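Local structure of putative HTH-type transcriptional regulator PH0061 (Pyrococcus horikoshii, 2DBB) at residues L24-L29 and Q38-R43. The protein probably binds specific DNA sequences as a transcriptional regulator of the AsnC family, through a helix-turn-helix domain. Residues are numbered along the deposited sequence; the frame is centred on the assembly and turned at random.
Sequences LTYREL and QRIARR
CG2 of I40 is the bump that fits the hollow between Y26 and L29, one helical turn apart on helix 26-32. This methyl lies 3.8 Å from CD1 of Y26 and equally close to CB and CD1 of L29, so a single branch touches both walls. It gets there because it stands anti to the backbone N of I40, while CG1 takes the position anti to the carbonyl carbon and passes alongside the backbone of 26-29, 4.0 Å from the carbonyl O of Y26. The side chains of L29 and I40 cross at about a right angle; that of Y26 meets I40 obliquely. Next to this socket the Y26 ring lies against A41, whose CA sits 4.1 Å from the ring centroid and 16° off the ring normal, a CH-pi contact over one face. The CB of A41 reaches the rim of the same ring, 3.8 Å from CD2. With CG of Y26 anti to its carbonyl carbon (chi1 -63°), the ring extends along helix 37-49, where the Y26 side chain also touches R37 and I44. Shortening Y26 to an alanine is likely to strip the ring from A41 and open a gap on one flank of I40 CG2. The first turn of helix 26-32 is capped by T25 and E28 in a capping box: N of E28 donates to OG1 of T25 with an N-H...O angle of 168°, and N of T25 donates to OE1 of E28. L29 also packs on I17 of helix 9-18, and R43 forms salt bridges with D11 of that helix and D8 just ahead of it. This pair of helices, packed through an aromatic ring, a leucine, an isoleucine and an alanine, matches the predicted helix-turn-helix, in which helix 37-49 is probably the recognition helix.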
ATOM      1  N   LEU B  24      -0.963  13.767 -13.851  1.00 28.36           N
ATOM      2  CA  LEU B  24      -1.803  14.459 -14.819  1.00 28.07           C
ATOM      3  C   LEU B  24      -1.911  15.939 -14.440  1.00 28.01           C
ATOM      4  O   LEU B  24      -2.200  16.269 -13.295  1.00 27.62           O
ATOM      5  CB  LEU B  24      -3.194  13.820 -14.855  1.00 28.39           C
ATOM      6  CG  LEU B  24      -3.243  12.434 -15.501  1.00 27.16           C
ATOM      7  CD1 LEU B  24      -4.556  11.749 -15.167  1.00 28.02           C
ATOM      8  CD2 LEU B  24      -3.063  12.572 -17.004  1.00 28.52           C
ATOM      9  N   THR B  25      -1.664  16.824 -15.400  1.00 28.53           N
ATOM     10  CA  THR B  25      -1.743  18.264 -15.155  1.00 28.72           C
ATOM     11  C   THR B  25      -3.204  18.659 -14.958  1.00 27.76           C
ATOM     12  O   THR B  25      -4.103  17.931 -15.390  1.00 25.06           O
ATOM     13  CB  THR B  25      -1.189  19.072 -16.350  1.00 29.18           C
ATOM     14  OG1 THR B  25      -2.036  18.877 -17.493  1.00 32.07           O
ATOM     15  CG2 THR B  25       0.224  18.617 -16.695  1.00 29.67           C
ATOM     16  N   TYR B  26      -3.439  19.804 -14.312  1.00 27.08           N
ATOM     17  CA  TYR B  26      -4.804  20.272 -14.077  1.00 28.23           C
ATOM     18  C   TYR B  26      -5.559  20.413 -15.401  1.00 28.46           C
ATOM     19  O   TYR B  26      -6.769  20.196 -15.473  1.00 27.98           O
ATOM     20  CB  TYR B  26      -4.800  21.623 -13.347  1.00 29.38           C
ATOM     21  CG  TYR B  26      -4.188  21.583 -11.963  1.00 31.57           C
ATOM     22  CD1 TYR B  26      -4.125  20.392 -11.244  1.00 31.55           C
ATOM     23  CD2 TYR B  26      -3.690  22.740 -11.362  1.00 31.94           C
ATOM     24  CE1 TYR B  26      -3.582  20.343  -9.967  1.00 34.25           C
ATOM     25  CE2 TYR B  26      -3.143  22.704 -10.069  1.00 34.28           C
ATOM     26  CZ  TYR B  26      -3.095  21.497  -9.383  1.00 35.21           C
ATOM     27  OH  TYR B  26      -2.558  21.426  -8.119  1.00 37.06           O
ATOM     28  N   ARG B  27      -4.830  20.783 -16.445  1.00 29.19           N
ATOM     29  CA  ARG B  27      -5.409  20.951 -17.770  1.00 30.21           C
ATOM     30  C   ARG B  27      -5.934  19.600 -18.286  1.00 28.63           C
ATOM     31  O   ARG B  27      -7.081  19.507 -18.723  1.00 28.74           O
ATOM     32  CB  ARG B  27      -4.346  21.546 -18.710  1.00 33.22           C
ATOM     33  CG  ARG B  27      -4.766  21.664 -20.160  1.00 39.20           C
ATOM     34  CD  ARG B  27      -3.801  22.553 -20.967  1.00 43.61           C
ATOM     35  NE  ARG B  27      -3.960  23.977 -20.660  1.00 45.46           N
ATOM     36  CZ  ARG B  27      -3.312  24.622 -19.693  1.00 48.24           C
ATOM     37  NH1 ARG B  27      -2.442  23.976 -18.920  1.00 49.16           N
ATOM     38  NH2 ARG B  27      -3.539  25.916 -19.492  1.00 46.92           N
ATOM     39  N   GLU B  28      -5.108  18.559 -18.220  1.00 25.86           N
ATOM     40  CA  GLU B  28      -5.526  17.229 -18.660  1.00 27.71           C
ATOM     41  C   GLU B  28      -6.725  16.758 -17.828  1.00 27.85           C
ATOM     42  O   GLU B  28      -7.681  16.190 -18.357  1.00 27.75           O
ATOM     43  CB  GLU B  28      -4.380  16.221 -18.505  1.00 27.98           C
ATOM     44  CG  GLU B  28      -3.238  16.370 -19.501  1.00 29.43           C
ATOM     45  CD  GLU B  28      -2.091  15.414 -19.203  1.00 32.16           C
ATOM     46  OE1 GLU B  28      -1.409  15.600 -18.168  1.00 33.07           O
ATOM     47  OE2 GLU B  28      -1.876  14.469 -19.994  1.00 30.42           O
ATOM     48  N   LEU B  29      -6.669  16.987 -16.520  1.00 28.17           N
ATOM     49  CA  LEU B  29      -7.769  16.589 -15.643  1.00 28.16           C
ATOM     50  C   LEU B  29      -9.043  17.336 -16.033  1.00 28.05           C
ATOM     51  O   LEU B  29     -10.121  16.743 -16.120  1.00 27.81           O
ATOM     52  CB  LEU B  29      -7.420  16.887 -14.181  1.00 28.08           C
ATOM     53  CG  LEU B  29      -6.277  16.058 -13.588  1.00 29.90           C
ATOM     54  CD1 LEU B  29      -5.870  16.629 -12.246  1.00 30.35           C
ATOM     55  CD2 LEU B  29      -6.726  14.609 -13.449  1.00 28.58           C
ATOM     56  N   GLN B  38      -9.001  25.824 -13.604  1.00 39.18           N
ATOM     57  CA  GLN B  38      -9.106  26.562 -12.351  1.00 39.56           C
ATOM     58  C   GLN B  38      -9.928  25.771 -11.332  1.00 38.85           C
ATOM     59  O   GLN B  38      -9.535  25.640 -10.172  1.00 37.85           O
ATOM     60  CB  GLN B  38      -9.749  27.933 -12.586  1.00 40.48           C
ATOM     61  CG  GLN B  38      -8.897  28.894 -13.413  1.00 42.22           C
ATOM     62  CD  GLN B  38      -8.940  28.610 -14.911  1.00 44.15           C
ATOM     63  OE1 GLN B  38      -8.057  29.040 -15.659  1.00 45.19           O
ATOM     64  NE2 GLN B  38      -9.974  27.897 -15.358  1.00 42.32           N
ATOM     65  N   ARG B  39     -11.065  25.241 -11.769  1.00 37.85           N
ATOM     66  CA  ARG B  39     -11.916  24.467 -10.875  1.00 39.60           C
ATOM     67  C   ARG B  39     -11.211  23.191 -10.415  1.00 37.29           C
ATOM     68  O   ARG B  39     -11.378  22.759  -9.275  1.00 38.02           O
ATOM     69  CB  ARG B  39     -13.245  24.132 -11.560  1.00 41.38           C
ATOM     70  CG  ARG B  39     -14.059  25.373 -11.900  1.00 45.35           C
ATOM     71  CD  ARG B  39     -15.474  25.037 -12.341  1.00 48.41           C
ATOM     72  NE  ARG B  39     -16.234  26.245 -12.661  1.00 52.67           N
ATOM     73  CZ  ARG B  39     -17.543  26.269 -12.905  1.00 55.05           C
ATOM     74  NH1 ARG B  39     -18.145  27.417 -13.188  1.00 55.95           N
ATOM     75  NH2 ARG B  39     -18.252  25.147 -12.860  1.00 55.40           N
ATOM     76  N   ILE B  40     -10.419  22.588 -11.299  1.00 34.52           N
ATOM     77  CA  ILE B  40      -9.688  21.383 -10.933  1.00 31.13           C
ATOM     78  C   ILE B  40      -8.656  21.754  -9.875  1.00 31.02           C
ATOM     79  O   ILE B  40      -8.443  21.015  -8.915  1.00 30.28           O
ATOM     80  CB  ILE B  40      -8.963  20.758 -12.149  1.00 30.98           C
ATOM     81  CG1 ILE B  40      -9.976  20.046 -13.048  1.00 30.20           C
ATOM     82  CG2 ILE B  40      -7.880  19.774 -11.677  1.00 28.03           C
ATOM     83  CD1 ILE B  40     -10.723  18.915 -12.368  1.00 28.05           C
ATOM     84  N   ALA B  41      -8.019  22.907 -10.057  1.00 31.31           N
ATOM     85  CA  ALA B  41      -7.009  23.374  -9.119  1.00 31.63           C
ATOM     86  C   ALA B  41      -7.616  23.523  -7.733  1.00 32.11           C
ATOM     87  O   ALA B  41      -7.074  23.012  -6.755  1.00 32.20           O
ATOM     88  CB  ALA B  41      -6.433  24.703  -9.588  1.00 33.35           C
ATOM     89  N   ARG B  42      -8.748  24.216  -7.655  1.00 32.50           N
ATOM     90  CA  ARG B  42      -9.423  24.417  -6.383  1.00 33.54           C
ATOM     91  C   ARG B  42      -9.849  23.098  -5.743  1.00 32.61           C
ATOM     92  O   ARG B  42      -9.688  22.911  -4.537  1.00 31.71           O
ATOM     93  CB  ARG B  42     -10.640  25.327  -6.560  1.00 36.04           C
ATOM     94  CG  ARG B  42     -10.345  26.812  -6.338  1.00 44.48           C
ATOM     95  CD  ARG B  42     -10.739  27.659  -7.540  1.00 46.74           C
ATOM     96  NE  ARG B  42     -12.092  27.358  -7.999  1.00 51.34           N
ATOM     97  CZ  ARG B  42     -12.646  27.872  -9.095  1.00 52.78           C
ATOM     98  NH1 ARG B  42     -11.966  28.723  -9.850  1.00 52.85           N
ATOM     99  NH2 ARG B  42     -13.878  27.521  -9.443  1.00 54.68           N
ATOM    100  N   ARG B  43     -10.391  22.184  -6.545  1.00 31.86           N
ATOM    101  CA  ARG B  43     -10.831  20.894  -6.023  1.00 30.90           C
ATOM    102  C   ARG B  43      -9.672  20.103  -5.419  1.00 30.47           C
ATOM    103  O   ARG B  43      -9.766  19.619  -4.295  1.00 28.38           O
ATOM    104  CB  ARG B  43     -11.508  20.082  -7.125  1.00 31.23           C
ATOM    105  CG  ARG B  43     -12.898  20.592  -7.472  1.00 36.79           C
ATOM    106  CD  ARG B  43     -13.516  19.830  -8.632  1.00 38.50           C
ATOM    107  NE  ARG B  43     -14.946  20.098  -8.753  1.00 41.41           N
ATOM    108  CZ  ARG B  43     -15.862  19.705  -7.870  1.00 43.10           C
ATOM    109  NH1 ARG B  43     -15.504  19.016  -6.792  1.00 41.05           N
ATOM    110  NH2 ARG B  43     -17.141  20.001  -8.064  1.00 43.63           N
TER